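Local structure of Rho guanyl nucleotide exchange factor (Rom2), putative (Aspergillus fumigatus Af293, 5O51) at residues Asn23-Val28 and Val65-Thr70; Pro56-Leu60 and Ala92-Ala96; Tyr88-Ala92 and Val102-Pro106. The protein probably promotes guanine-nucleotide exchange on Rho-type GTPases, with this chain being its CNH domain, a seven-bladed beta-propeller and probably a protein-binding module. All coordinates share one frame; numbering follows the deposited sequence.

Contact 1: residues Asn23-Val28 and Val65-Thr70; sequences NCLVPV and VTQIDT
Cys24 meets Val65, Gln67 and Ile68 at the heart of a contact between two strands that run nearly parallel, 13° apart, with their axes 5.7 Å from each other. The side chain can be followed outward. Its CB passes Thr66 O at 3.8 Å and CG2 of Ile68 at 4.1 Å. A chi1 of 54° then tucks SG against its own main chain on the side of the other strand. There SG touches CG1 of Val65, 3.9 Å away, and CG2 of Ile68, 3.7 Å away, which approach it from directions roughly at right angles, with the backbone N of Gln67 also close by. The cysteine is buried.

Further along, CG1 of Val26 packs across CG2 of Ile68 at about a right angle, and CG1 of Val28 meets the methyl of Thr70. Polar links lie beside this apolar row. The ND2 of Asn23 donates to Val65 O over 3.0 Å, almost straight at 160°, though it comes in from above the carbonyl plane. The same nitrogen also binds Asp39 OD1, so two acceptors hold the amide. Between the strands the backbones are joined through a water, which donates to Leu25 O at 2.7 Å and to Ile68 O at 3.0 Å. Most ladder partners lie within each strand's own sheet, Val26 with Val35 and Thr66 with Leu80, though Val65 also bonds Thr38 of the first blade. Classic beta bulges at Asn23-Cys24 opposite Gly37 and at Thr66-Gln67 opposite Leu80 mark both strands.

Two edge strands of separate antiparallel four-stranded sheets, meeting through side chains and a bridging water instead of a continuous ladder, are the innermost strands of adjacent blades in a beta-propeller.

Contact 2: residues Pro56-Leu60 and Ala92-Ala96; sequences PRRVL and ALELA
A chi1 of 48° folds CG of Arg57 in over its own backbone, and the chain then runs extended as far as NE, which carries the guanidinium across to the turn at Leu93-Leu95. On the other side, Leu93 directs its CB away from the strand, yet chi1 of -58° sets CG beside its own backbone N and lets CD2 swing back to CG2 of Val59, 3.9 Å away.

The guanidinium is met in two ways. At its edge, near its plane, NH2 donates to Leu93 O at 2.7 Å, but the N-H...O angle of 130° makes this a weak, bent hydrogen bond. Over one face lies CD1 of Leu95, 3.8 Å above the plane and displaced towards the rim, while NE stands 3.9 Å from that same CD1; the two side chains cross at about a right angle. Beside this polar end the Val59-Leu93 pair supplies a small buried apolar contact, and Val59 is also backed by Ile42 and Ile44 of the neighbouring strand.

Glu94 contributes little directly: its OE1 stays 6.7 Å from Arg57 NH2, a separation at which opposite charges may attract but do not form a salt bridge. The acceptor is the main-chain carbonyl of Leu93, so the arginine holds the backbone of the turn. Lys104 adds a second polar link, its NZ bridging Val59 O and Ala92 O. The chemistry implies a modest polar tie from Arg57 at a partly buried site: a cation bound weakly to a carbonyl and covered on one face by a leucine methyl, next to an apolar pair that seats the turn against the outer strand of the preceding blade.

Contact 3: residues Tyr88-Ala92 and Val102-Pro106; sequences YPMEA and VAKRP
Ala92 and Ala103 meet at the tight end of this contact, where two short 3-10 turns come together with CA atoms 4.8 Å apart. CB of Ala92 sits 3.3 Å from Ala103 O, and CD of Pro89 approaches that same oxygen to 3.3 Å, so both a methyl and a proline ring abut one carbonyl oxygen. Lys104 then adds a polar clasp: although its CB points away, the chain runs straight and bends at chi4 (-84°), returning NZ to Ala92 O at 2.9 Å, almost in line with the carbonyl bond. The ammonium also binds Val59 O, so two main-chain oxygens share it.

Buried Tyr88 extends the contact towards the surface. Its ring edge, at CE2, lies 3.4 Å from Lys104 O.

Towards solvent the packing thins. Exposed Pro106 lies over one face of the Tyr88 ring, with CA 3.9 Å above the plane and offset towards the rim, the two side chains lying side by side and pointing the same way. Glu91, likewise exposed, touches Ala103 through aliphatic carbons alone, CG to CB at 3.8 Å. Ten residues apart in sequence, the segments close the base of the long loop joining the third and fourth strands of a propeller blade.

All three contacts belong to two successive blades of the CNH propeller, made of strands 22-28 to 57-61 and 65-71 to 107-110. Contact 1 lies about 9 Å from the chain's centre, joining the innermost strands, whereas contacts 2 and 3 sit about 24 and 23 Å out, with their own centres 10 Å apart. Along the chain the segments of contacts 1 and 2 alternate, and contact 2's second segment starts at Ala92, where contact 3's first ends. Leu60 packs on Tyr88 and Lys104, tying contacts 2 and 3; Met90 reaches Thr70 of contact 1. Contacts 1 and 2 join the two blades near the axis and farther out, while contact 3 closes a loop of the second blade that reaches the first.

Contact 1: residues Asn23-Val28 and Val65-Thr70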
ATOM      1  N   ASN A  23      10.796   1.606  -6.924  1.00 30.11           N
ATOM      2  CA  ASN A  23      10.046   2.355  -5.955  1.00 28.20           C
ATOM      3  C   ASN A  23       8.710   1.642  -5.567  1.00 33.58           C
ATOM      4  O   ASN A  23       8.212   1.807  -4.436  1.00 33.88           O
ATOM      5  CB  ASN A  23       9.651   3.742  -6.484  1.00 32.40           C
ATOM      6  CG  ASN A  23      10.848   4.696  -6.765  1.00 38.64           C
ATOM      7  OD1 ASN A  23      11.873   4.600  -6.185  1.00 34.00           O
ATOM      8  ND2 ASN A  23      10.660   5.622  -7.701  1.00 35.70           N
ATOM      9  N   CYS A  24       8.070   0.995  -6.555  1.00 34.29           N
ATOM     10  CA  CYS A  24       6.724   0.387  -6.413  1.00 31.59           C
ATOM     11  C   CYS A  24       6.505  -0.702  -7.426  1.00 32.18           C
ATOM     12  O   CYS A  24       7.316  -0.872  -8.354  1.00 31.01           O
ATOM     13  CB  CYS A  24       5.634   1.449  -6.542  1.00 34.15           C
ATOM     14  SG  CYS A  24       5.704   2.448  -8.041  1.00 36.30           S
ATOM     15  N   LEU A  25       5.432  -1.475  -7.241  1.00 32.87           N
ATOM     16  CA  LEU A  25       5.184  -2.631  -8.090  1.00 33.99           C
ATOM     17  C   LEU A  25       3.711  -3.027  -7.949  1.00 35.91           C
ATOM     18  O   LEU A  25       3.139  -2.895  -6.851  1.00 35.24           O
ATOM     19  CB  LEU A  25       6.173  -3.767  -7.713  1.00 35.30           C
ATOM     20  CG  LEU A  25       6.042  -5.194  -8.287  1.00 42.34           C
ATOM     21  CD1 LEU A  25       7.351  -5.949  -8.222  1.00 41.00           C
ATOM     22  CD2 LEU A  25       5.026  -6.040  -7.537  1.00 47.20           C
ATOM     23  N   VAL A  26       3.113  -3.510  -9.033  1.00 29.19           N
ATOM     24  CA  VAL A  26       1.822  -4.194  -8.952  1.00 32.41           C
ATOM     25  C   VAL A  26       1.813  -5.393  -9.909  1.00 32.09           C
ATOM     26  O   VAL A  26       2.347  -5.302 -11.025  1.00 33.49           O
ATOM     27  CB  VAL A  26       0.642  -3.254  -9.261  1.00 33.70           C
ATOM     28  CG1 VAL A  26       0.739  -2.718 -10.705  1.00 36.32           C
ATOM     29  CG2 VAL A  26      -0.713  -3.947  -9.061  1.00 36.28           C
ATOM     30  N   PRO A  27       1.245  -6.549  -9.471  1.00 35.26           N
ATOM     31  CA  PRO A  27       1.097  -7.710 -10.348  1.00 33.55           C
ATOM     32  C   PRO A  27      -0.123  -7.518 -11.241  1.00 38.19           C
ATOM     33  O   PRO A  27      -1.018  -6.844 -10.840  1.00 37.23           O
ATOM     34  CB  PRO A  27       0.916  -8.899  -9.364  1.00 39.82           C
ATOM     35  CG  PRO A  27       0.446  -8.288  -8.098  1.00 42.58           C
ATOM     36  CD  PRO A  27       1.156  -6.939  -8.049  1.00 37.30           C
ATOM     37  N   VAL A  28      -0.103  -8.022 -12.467  1.00 34.95           N
ATOM     38  CA  VAL A  28      -1.286  -7.939 -13.364  1.00 43.40           C
ATOM     39  C   VAL A  28      -1.439  -9.322 -14.004  1.00 41.54           C
ATOM     40  O   VAL A  28      -0.584 -10.197 -13.795  1.00 37.56           O
ATOM     41  CB  VAL A  28      -1.150  -6.851 -14.485  1.00 42.80           C
ATOM     42  CG1 VAL A  28      -0.843  -5.504 -13.857  1.00 47.66           C
ATOM     43  CG2 VAL A  28      -0.050  -7.200 -15.459  1.00 40.86           C
ATOM     44  N   VAL A  65       8.156   7.769 -10.508  1.00 39.24           N
ATOM     45  CA  VAL A  65       6.928   6.926 -10.291  1.00 34.17           C
ATOM     46  C   VAL A  65       6.957   6.387  -8.865  1.00 31.65           C
ATOM     47  O   VAL A  65       7.760   5.503  -8.555  1.00 41.62           O
ATOM     48  CB  VAL A  65       6.797   5.774 -11.281  1.00 34.71           C
ATOM     49  CG1 VAL A  65       5.493   5.014 -11.007  1.00 34.05           C
ATOM     50  CG2 VAL A  65       6.798   6.324 -12.724  1.00 36.37           C
ATOM     51  N   THR A  66       6.130   6.954  -7.988  1.00 34.97           N
ATOM     52  CA  THR A  66       6.149   6.555  -6.583  1.00 38.50           C
ATOM     53  C   THR A  66       5.037   5.579  -6.177  1.00 36.17           C
ATOM     54  O   THR A  66       5.177   4.975  -5.147  1.00 42.38           O
ATOM     55  CB  THR A  66       6.072   7.756  -5.660  1.00 35.30           C
ATOM     56  OG1 THR A  66       4.866   8.446  -5.976  1.00 39.81           O
ATOM     57  CG2 THR A  66       7.293   8.718  -5.864  1.00 37.69           C
ATOM     58  N   GLN A  67       3.936   5.478  -6.933  1.00 38.09           N
ATOM     59  CA  GLN A  67       2.866   4.527  -6.605  1.00 36.76           C
ATOM     60  C   GLN A  67       2.167   4.078  -7.884  1.00 36.39           C
ATOM     61  O   GLN A  67       2.042   4.817  -8.881  1.00 37.29           O
ATOM     62  CB  GLN A  67       1.962   5.128  -5.498  1.00 43.96           C
ATOM     63  CG  GLN A  67       1.106   4.124  -4.771  1.00 45.24           C
ATOM     64  CD  GLN A  67      -0.073   4.704  -4.006  1.00 47.17           C
ATOM     65  OE1 GLN A  67      -0.021   5.809  -3.393  1.00 37.31           O
ATOM     66  NE2 GLN A  67      -1.179   3.933  -4.024  1.00 40.94           N
ATOM     67  N   ILE A  68       1.785   2.809  -7.909  1.00 35.04           N
ATOM     68  CA  ILE A  68       1.201   2.164  -9.062  1.00 32.21           C
ATOM     69  C   ILE A  68       0.187   1.082  -8.624  1.00 36.94           C
ATOM     70  O   ILE A  68       0.397   0.376  -7.619  1.00 38.84           O
ATOM     71  CB  ILE A  68       2.293   1.585  -9.973  1.00 38.75           C
ATOM     72  CG1 ILE A  68       1.766   1.337 -11.370  1.00 40.62           C
ATOM     73  CG2 ILE A  68       2.957   0.313  -9.417  1.00 37.88           C
ATOM     74  CD1 ILE A  68       2.918   1.184 -12.381  1.00 50.47           C
ATOM     75  N   ASP A  69      -0.905   0.973  -9.352  1.00 35.03           N
ATOM     76  CA  ASP A  69      -1.975  -0.008  -9.100  1.00 37.99           C
ATOM     77  C   ASP A  69      -2.789  -0.224 -10.382  1.00 42.82           C
ATOM     78  O   ASP A  69      -2.443   0.350 -11.468  1.00 39.12           O
ATOM     79  CB  ASP A  69      -2.887   0.499  -7.994  1.00 39.91           C
ATOM     80  CG  ASP A  69      -3.514  -0.645  -7.138  1.00 53.33           C
ATOM     81  OD1 ASP A  69      -3.588  -1.837  -7.566  1.00 42.10           O
ATOM     82  OD2 ASP A  69      -3.942  -0.305  -6.030  1.00 64.07           O
ATOM     83  N   THR A  70      -3.811  -1.080 -10.286  1.00 40.54           N
ATOM     84  CA  THR A  70      -4.753  -1.397 -11.401  1.00 45.60           C
ATOM     85  C   THR A  70      -6.208  -1.337 -10.952  1.00 48.52           C
ATOM     86  O   THR A  70      -6.446  -1.455  -9.779  1.00 47.46           O
ATOM     87  CB  THR A  70      -4.615  -2.845 -11.929  1.00 49.17           C
ATOM     88  OG1 THR A  70      -4.615  -3.759 -10.821  1.00 48.14           O
ATOM     89  CG2 THR A  70      -3.358  -3.024 -12.781  1.00 48.81           C
TER
HETATM   90  O   HOH W   1       0.815  -2.004  -5.895  1.00 41.44           O

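Contact 2: residues Pro56-Leu60 and Ala92-Ala96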
ATOM      1  N   PRO A  56      13.326  -7.468 -17.656  1.00 38.50           N
ATOM      2  CA  PRO A  56      12.140  -6.621 -17.746  1.00 37.59           C
ATOM      3  C   PRO A  56      12.252  -5.684 -18.990  1.00 44.23           C
ATOM      4  O   PRO A  56      13.351  -5.278 -19.316  1.00 37.12           O
ATOM      5  CB  PRO A  56      12.200  -5.800 -16.461  1.00 34.14           C
ATOM      6  CG  PRO A  56      13.046  -6.596 -15.542  1.00 39.12           C
ATOM      7  CD  PRO A  56      14.018  -7.342 -16.371  1.00 35.97           C
ATOM      8  N   ARG A  57      11.147  -5.286 -19.597  1.00 41.76           N
ATOM      9  CA  ARG A  57      11.190  -4.329 -20.751  1.00 42.89           C
ATOM     10  C   ARG A  57      10.460  -3.029 -20.477  1.00 35.70           C
ATOM     11  O   ARG A  57       9.462  -3.009 -19.771  1.00 31.66           O
ATOM     12  CB  ARG A  57      10.619  -4.971 -22.018  1.00 44.68           C
ATOM     13  CG  ARG A  57       9.305  -5.670 -21.897  1.00 52.30           C
ATOM     14  CD  ARG A  57       8.780  -6.146 -23.292  1.00 58.99           C
ATOM     15  NE  ARG A  57       7.337  -6.305 -23.166  1.00 53.18           N
ATOM     16  CZ  ARG A  57       6.428  -5.379 -23.445  1.00 51.81           C
ATOM     17  NH1 ARG A  57       6.753  -4.263 -24.066  1.00 62.18           N
ATOM     18  NH2 ARG A  57       5.153  -5.622 -23.170  1.00 52.89           N
ATOM     19  N   ARG A  58      10.998  -1.957 -20.995  1.00 31.72           N
ATOM     20  CA  ARG A  58      10.495  -0.641 -20.740  1.00 35.24           C
ATOM     21  C   ARG A  58       9.222  -0.526 -21.510  1.00 38.93           C
ATOM     22  O   ARG A  58       9.172  -0.881 -22.720  1.00 34.89           O
ATOM     23  CB  ARG A  58      11.504   0.416 -21.205  1.00 37.10           C
ATOM     24  CG  ARG A  58      10.972   1.837 -21.290  1.00 38.42           C
ATOM     25  CD  ARG A  58      12.090   2.795 -21.723  1.00 36.65           C
ATOM     26  NE  ARG A  58      13.073   3.024 -20.669  1.00 39.29           N
ATOM     27  CZ  ARG A  58      13.010   3.955 -19.722  1.00 35.21           C
ATOM     28  NH1 ARG A  58      11.997   4.791 -19.679  1.00 41.93           N
ATOM     29  NH2 ARG A  58      13.965   4.033 -18.768  1.00 35.96           N
ATOM     30  N   VAL A  59       8.189  -0.015 -20.848  1.00 40.89           N
ATOM     31  CA  VAL A  59       6.873   0.137 -21.495  1.00 38.48           C
ATOM     32  C   VAL A  59       6.341   1.535 -21.473  1.00 40.79           C
ATOM     33  O   VAL A  59       5.547   1.890 -22.345  1.00 34.99           O
ATOM     34  CB  VAL A  59       5.732  -0.740 -20.932  1.00 39.78           C
ATOM     35  CG1 VAL A  59       5.961  -2.180 -21.335  1.00 44.20           C
ATOM     36  CG2 VAL A  59       5.487  -0.546 -19.400  1.00 36.02           C
ATOM     37  N   LEU A  60       6.667   2.295 -20.455  1.00 35.62           N
ATOM     38  CA  LEU A  60       6.258   3.692 -20.452  1.00 37.67           C
ATOM     39  C   LEU A  60       7.418   4.550 -19.991  1.00 41.37           C
ATOM     40  O   LEU A  60       8.167   4.144 -19.062  1.00 36.15           O
ATOM     41  CB  LEU A  60       5.066   3.922 -19.562  1.00 37.87           C
ATOM     42  CG  LEU A  60       3.766   3.331 -20.074  1.00 41.57           C
ATOM     43  CD1 LEU A  60       2.735   3.180 -18.950  1.00 43.73           C
ATOM     44  CD2 LEU A  60       3.248   4.135 -21.243  1.00 43.76           C
ATOM     45  N   ALA A  92      -1.699  -0.426 -23.085  1.00 38.79           N
ATOM     46  CA  ALA A  92      -0.347   0.196 -23.011  1.00 43.70           C
ATOM     47  C   ALA A  92       0.801  -0.785 -22.691  1.00 46.43           C
ATOM     48  O   ALA A  92       1.974  -0.541 -23.032  1.00 47.27           O
ATOM     49  CB  ALA A  92      -0.302   1.301 -21.948  1.00 43.21           C
ATOM     50  N   LEU A  93       0.477  -1.857 -21.975  1.00 45.75           N
ATOM     51  CA  LEU A  93       1.461  -2.842 -21.601  1.00 44.03           C
ATOM     52  C   LEU A  93       1.736  -3.894 -22.677  1.00 48.68           C
ATOM     53  O   LEU A  93       2.701  -4.609 -22.527  1.00 48.26           O
ATOM     54  CB  LEU A  93       1.023  -3.540 -20.323  1.00 46.21           C
ATOM     55  CG  LEU A  93       0.799  -2.606 -19.119  1.00 43.56           C
ATOM     56  CD1 LEU A  93       0.041  -3.297 -18.015  1.00 48.76           C
ATOM     57  CD2 LEU A  93       2.086  -2.114 -18.504  1.00 46.78           C
ATOM     58  N   GLU A  94       0.939  -3.977 -23.752  1.00 52.13           N
ATOM     59  CA  GLU A  94       1.116  -5.061 -24.760  1.00 59.74           C
ATOM     60  C   GLU A  94       2.468  -4.982 -25.490  1.00 60.48           C
ATOM     61  O   GLU A  94       2.980  -3.895 -25.735  1.00 60.47           O
ATOM     62  CB  GLU A  94       0.064  -5.027 -25.890  1.00 61.59           C
ATOM     63  CG  GLU A  94      -1.420  -5.007 -25.551  1.00 69.37           C
ATOM     64  CD  GLU A  94      -1.896  -6.120 -24.658  1.00 75.41           C
ATOM     65  OE1 GLU A  94      -1.177  -7.137 -24.542  1.00 79.85           O
ATOM     66  OE2 GLU A  94      -3.023  -5.970 -24.098  1.00 88.82           O
ATOM     67  N   LEU A  95       2.977  -6.146 -25.898  1.00 64.28           N
ATOM     68  CA  LEU A  95       4.152  -6.254 -26.789  1.00 74.12           C
ATOM     69  C   LEU A  95       3.890  -5.575 -28.146  1.00 69.33           C
ATOM     70  O   LEU A  95       4.668  -4.726 -28.578  1.00 70.74           O
ATOM     71  CB  LEU A  95       4.501  -7.734 -26.979  1.00 74.84           C
ATOM     72  CG  LEU A  95       5.859  -8.178 -27.515  1.00 75.77           C
ATOM     73  CD1 LEU A  95       7.023  -7.437 -26.860  1.00 73.97           C
ATOM     74  CD2 LEU A  95       5.939  -9.682 -27.288  1.00 68.95           C
ATOM     75  N   ALA A  96       2.751  -5.915 -28.753  1.00 72.85           N
ATOM     76  CA  ALA A  96       2.250  -5.306 -30.001  1.00 77.82           C
ATOM     77  C   ALA A  96       2.233  -3.754 -30.069  1.00 84.82           C
ATOM     78  O   ALA A  96       2.311  -3.220 -31.175  1.00 94.86           O
ATOM     79  CB  ALA A  96       0.862  -5.851 -30.315  1.00 75.11           C
TER

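Contact 3: residues Tyr88-Ala92 and Val102-Pro106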
ATOM      1  N   TYR A  88      -3.863   4.881 -17.593  1.00 40.34           N
ATOM      2  CA  TYR A  88      -3.532   4.408 -18.937  1.00 38.83           C
ATOM      3  C   TYR A  88      -4.406   3.184 -19.213  1.00 43.23           C
ATOM      4  O   TYR A  88      -4.675   2.389 -18.303  1.00 46.51           O
ATOM      5  CB  TYR A  88      -2.097   3.949 -19.022  1.00 37.76           C
ATOM      6  CG  TYR A  88      -1.036   4.961 -18.840  1.00 35.56           C
ATOM      7  CD1 TYR A  88      -0.694   5.402 -17.578  1.00 37.83           C
ATOM      8  CD2 TYR A  88      -0.282   5.439 -19.944  1.00 41.56           C
ATOM      9  CE1 TYR A  88       0.341   6.292 -17.383  1.00 34.16           C
ATOM     10  CE2 TYR A  88       0.712   6.403 -19.767  1.00 39.57           C
ATOM     11  CZ  TYR A  88       0.995   6.810 -18.462  1.00 38.81           C
ATOM     12  OH  TYR A  88       1.974   7.706 -18.207  1.00 45.12           O
ATOM     13  N   PRO A  89      -4.781   2.957 -20.468  1.00 46.17           N
ATOM     14  CA  PRO A  89      -5.405   1.656 -20.676  1.00 45.77           C
ATOM     15  C   PRO A  89      -4.380   0.510 -20.564  1.00 43.09           C
ATOM     16  O   PRO A  89      -3.203   0.668 -20.891  1.00 44.32           O
ATOM     17  CB  PRO A  89      -5.988   1.755 -22.103  1.00 48.67           C
ATOM     18  CG  PRO A  89      -5.179   2.782 -22.801  1.00 49.05           C
ATOM     19  CD  PRO A  89      -4.584   3.701 -21.735  1.00 47.13           C
ATOM     20  N   MET A  90      -4.856  -0.635 -20.123  1.00 40.82           N
ATOM     21  CA  MET A  90      -3.976  -1.800 -19.929  1.00 46.48           C
ATOM     22  C   MET A  90      -3.308  -2.300 -21.186  1.00 45.04           C
ATOM     23  O   MET A  90      -2.234  -2.917 -21.143  1.00 39.13           O
ATOM     24  CB  MET A  90      -4.757  -2.976 -19.287  1.00 50.78           C
ATOM     25  CG  MET A  90      -3.878  -3.765 -18.333  1.00 71.01           C
ATOM     26  SD  MET A  90      -3.796  -2.963 -16.707  1.00 65.97           S
ATOM     27  CE  MET A  90      -5.329  -3.636 -16.064  1.00 48.89           C
ATOM     28  N   GLU A  91      -3.923  -2.056 -22.328  1.00 47.03           N
ATOM     29  CA  GLU A  91      -3.227  -2.360 -23.577  1.00 47.41           C
ATOM     30  C   GLU A  91      -1.894  -1.584 -23.748  1.00 45.76           C
ATOM     31  O   GLU A  91      -1.000  -2.097 -24.436  1.00 46.85           O
ATOM     32  CB  GLU A  91      -4.165  -2.219 -24.786  1.00 57.57           C
ATOM     33  CG  GLU A  91      -4.767  -0.843 -24.966  1.00 70.85           C
ATOM     34  CD  GLU A  91      -5.873  -0.766 -26.025  1.00 86.59           C
ATOM     35  OE1 GLU A  91      -6.034  -1.720 -26.829  1.00 85.13           O
ATOM     36  OE2 GLU A  91      -6.571   0.286 -26.052  1.00 82.43           O
ATOM     37  N   ALA A  92      -1.699  -0.426 -23.085  1.00 38.79           N
ATOM     38  CA  ALA A  92      -0.347   0.196 -23.011  1.00 43.70           C
ATOM     39  C   ALA A  92       0.801  -0.785 -22.691  1.00 46.43           C
ATOM     40  O   ALA A  92       1.974  -0.541 -23.032  1.00 47.27           O
ATOM     41  CB  ALA A  92      -0.302   1.301 -21.948  1.00 43.21           C
ATOM     42  N   VAL A 102      -1.324   5.513 -29.368  1.00 64.02           N
ATOM     43  CA  VAL A 102      -2.274   6.218 -28.520  1.00 67.04           C
ATOM     44  C   VAL A 102      -2.603   5.500 -27.169  1.00 63.32           C
ATOM     45  O   VAL A 102      -2.950   6.173 -26.203  1.00 62.49           O
ATOM     46  CB  VAL A 102      -3.571   6.572 -29.333  1.00 65.08           C
ATOM     47  CG1 VAL A 102      -4.330   5.308 -29.766  1.00 62.51           C
ATOM     48  CG2 VAL A 102      -4.455   7.544 -28.536  1.00 66.62           C
ATOM     49  N   ALA A 103      -2.471   4.171 -27.103  1.00 57.14           N
ATOM     50  CA  ALA A 103      -2.548   3.425 -25.823  1.00 59.98           C
ATOM     51  C   ALA A 103      -1.547   3.846 -24.719  1.00 57.26           C
ATOM     52  O   ALA A 103      -1.870   3.765 -23.536  1.00 65.93           O
ATOM     53  CB  ALA A 103      -2.419   1.930 -26.083  1.00 62.78           C
ATOM     54  N   LYS A 104      -0.349   4.310 -25.089  1.00 51.36           N
ATOM     55  CA  LYS A 104       0.611   4.842 -24.101  1.00 47.56           C
ATOM     56  C   LYS A 104       0.363   6.297 -23.775  1.00 45.06           C
ATOM     57  O   LYS A 104       1.152   6.906 -23.085  1.00 52.33           O
ATOM     58  CB  LYS A 104       2.056   4.621 -24.550  1.00 47.61           C
ATOM     59  CG  LYS A 104       2.349   3.135 -24.837  1.00 44.64           C
ATOM     60  CD  LYS A 104       3.791   2.910 -25.155  1.00 47.10           C
ATOM     61  CE  LYS A 104       4.069   1.456 -25.569  1.00 47.23           C
ATOM     62  NZ  LYS A 104       4.256   0.661 -24.329  1.00 50.39           N
ATOM     63  N   ARG A 105      -0.752   6.862 -24.222  1.00 48.17           N
ATOM     64  CA  ARG A 105      -1.090   8.270 -23.815  1.00 62.61           C
ATOM     65  C   ARG A 105      -1.709   8.379 -22.402  1.00 50.37           C
ATOM     66  O   ARG A 105      -2.654   7.667 -22.102  1.00 49.31           O
ATOM     67  CB  ARG A 105      -2.039   8.902 -24.840  1.00 72.38           C
ATOM     68  CG  ARG A 105      -1.948  10.431 -24.909  1.00 89.86           C
ATOM     69  CD  ARG A 105      -2.414  10.945 -26.272  1.00 99.94           C
ATOM     70  NE  ARG A 105      -1.498  10.543 -27.347  1.00101.12           N
ATOM     71  CZ  ARG A 105      -1.681  10.792 -28.643  1.00 94.57           C
ATOM     72  NH1 ARG A 105      -2.762  11.450 -29.055  1.00 88.62           N
ATOM     73  NH2 ARG A 105      -0.771  10.381 -29.531  1.00 80.95           N
ATOM     74  N   PRO A 106      -1.169   9.242 -21.532  1.00 48.99           N
ATOM     75  CA  PRO A 106      -1.828   9.333 -20.219  1.00 55.72           C
ATOM     76  C   PRO A 106      -3.078  10.153 -20.211  1.00 57.95           C
ATOM     77  O   PRO A 106      -3.144  11.118 -20.913  1.00 68.24           O
ATOM     78  CB  PRO A 106      -0.776  10.011 -19.326  1.00 52.85           C
ATOM     79  CG  PRO A 106       0.113  10.732 -20.292  1.00 55.05           C
ATOM     80  CD  PRO A 106       0.203   9.788 -21.470  1.00 53.75           C
TER